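Local coordinates for protein pyridoxamine 5'-phosphate oxidase-related, FMN-binding (Mycobacterium smegmatis, PDB 3F7E) that is probably a coenzyme F420-dependent oxidoreductase that acts on CH-CH groups and is possibly able to reduce aflatoxins, at residues A[82-87]-A[120-125]. Sequence-based numbering, arbitrary orientation.
Sequences LVEDIV and VVRPTA
Arg122 grips Glu84 side-on, NE bonding to OE2 at 2.7 Å and NH2 to OE1 at 2.9 Å. The NE bond is nearly straight and lies in the guanidinium plane, yet it meets OE2 from above the carboxylate; NH2 uses the syn lone pair of OE1. The carboxylate and guanidinium planes stand 50° apart. The arginine chain runs extended as far as CD and then bends at chi3 (-57°), which turns the guanidinium toward Glu84. On the other face of the sheet Val83 CG2 meets Val121 CG2 at 3.9 Å, and Ile57 of helix 52-59 packs against Val83.

Beneath the salt bridge the backbone carries the irregularity. Leu82 and Arg122 form a hydrogen-bonded antiparallel pair, bonded in both directions. Beyond Val83 and Val121 the register slips by one residue: Val120 O accepts a 2.8 Å bond from Glu84 N. A weak bond from Asp85 N to Val120 O is 3.4 Å long, while Val120 N returns a bond to Asp85 O. Glu84 and Asp85 thus both face Val120, a classic beta bulge, here joining neighbouring strands 76-88 and 116-127 in the antiparallel sheet of the split beta-barrel fold of the pyridoxamine 5'-phosphate oxidase family.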
# COMPACT_ATOMS: atom_id res chain seq x y z
N LEU A 82 -5.63 4.43 13.71
CA LEU A 82 -5.68 3.37 14.71
C LEU A 82 -6.96 2.57 14.58
O LEU A 82 -8.06 3.15 14.42
CB LEU A 82 -5.61 3.98 16.12
CG LEU A 82 -4.30 4.67 16.51
CD1 LEU A 82 -4.45 5.47 17.79
CD2 LEU A 82 -3.15 3.67 16.67
N VAL A 83 -6.85 1.24 14.69
CA VAL A 83 -8.05 0.42 14.79
C VAL A 83 -8.68 0.70 16.14
O VAL A 83 -8.05 0.53 17.21
CB VAL A 83 -7.69 -1.08 14.68
CG1 VAL A 83 -8.92 -1.95 14.96
CG2 VAL A 83 -7.10 -1.37 13.30
N GLU A 84 -9.94 1.15 16.11
CA GLU A 84 -10.64 1.44 17.36
C GLU A 84 -11.81 0.50 17.65
O GLU A 84 -12.35 0.51 18.75
CB GLU A 84 -11.11 2.89 17.39
CG GLU A 84 -12.13 3.23 16.37
CD GLU A 84 -12.73 4.65 16.56
OE1 GLU A 84 -13.81 4.92 16.01
OE2 GLU A 84 -12.14 5.49 17.29
N ASP A 85 -12.22 -0.28 16.66
CA ASP A 85 -13.26 -1.29 16.93
C ASP A 85 -13.11 -2.45 15.95
O ASP A 85 -12.62 -2.25 14.84
CB ASP A 85 -14.67 -0.67 16.85
CG ASP A 85 -15.70 -1.40 17.70
OD1 ASP A 85 -15.35 -2.43 18.33
OD2 ASP A 85 -16.87 -0.94 17.72
N ILE A 86 -13.61 -3.63 16.37
CA ILE A 86 -13.69 -4.81 15.52
C ILE A 86 -15.07 -5.40 15.83
O ILE A 86 -15.35 -5.78 16.97
CB ILE A 86 -12.58 -5.82 15.82
CG1 ILE A 86 -11.20 -5.18 15.62
CG2 ILE A 86 -12.80 -7.07 14.95
CD1 ILE A 86 -10.04 -6.09 16.02
N VAL A 87 -15.92 -5.43 14.81
CA VAL A 87 -17.33 -5.79 14.99
C VAL A 87 -17.62 -7.08 14.21
O VAL A 87 -17.44 -7.09 13.01
CB VAL A 87 -18.27 -4.64 14.54
CG1 VAL A 87 -19.75 -5.04 14.71
CG2 VAL A 87 -17.96 -3.40 15.34
N VAL A 120 -12.64 -1.14 12.15
CA VAL A 120 -12.97 0.29 12.15
C VAL A 120 -11.73 1.09 12.52
O VAL A 120 -11.16 0.88 13.60
CB VAL A 120 -14.10 0.58 13.18
CG1 VAL A 120 -14.50 2.02 13.07
CG2 VAL A 120 -15.28 -0.36 12.93
N VAL A 121 -11.30 1.97 11.62
CA VAL A 121 -10.05 2.73 11.78
C VAL A 121 -10.35 4.23 11.83
O VAL A 121 -11.02 4.78 10.95
CB VAL A 121 -9.10 2.46 10.58
CG1 VAL A 121 -7.91 3.42 10.56
CG2 VAL A 121 -8.65 1.00 10.58
N ARG A 122 -9.85 4.88 12.88
CA ARG A 122 -9.97 6.32 13.03
C ARG A 122 -8.66 6.97 12.60
O ARG A 122 -7.61 6.67 13.16
CB ARG A 122 -10.29 6.70 14.46
CG ARG A 122 -10.48 8.23 14.61
CD ARG A 122 -11.12 8.61 15.91
NE ARG A 122 -12.40 7.93 16.07
CZ ARG A 122 -13.57 8.43 15.66
NH1 ARG A 122 -13.63 9.65 15.10
NH2 ARG A 122 -14.67 7.73 15.84
N PRO A 123 -8.70 7.86 11.59
CA PRO A 123 -7.49 8.53 11.15
C PRO A 123 -6.79 9.33 12.24
O PRO A 123 -7.46 10.01 13.05
CB PRO A 123 -7.97 9.44 10.01
CG PRO A 123 -9.18 8.73 9.46
CD PRO A 123 -9.84 8.23 10.73
N THR A 124 -5.46 9.29 12.20
CA THR A 124 -4.59 10.12 13.05
C THR A 124 -3.78 11.12 12.24
O THR A 124 -3.29 12.10 12.79
CB THR A 124 -3.62 9.25 13.87
OG1 THR A 124 -2.89 8.44 12.95
CG2 THR A 124 -4.35 8.40 14.90
N ALA A 125 -3.65 10.90 10.93
CA ALA A 125 -2.84 11.78 10.08
C ALA A 125 -3.20 11.56 8.61
O ALA A 125 -3.58 10.45 8.21
CB ALA A 125 -1.33 11.55 10.29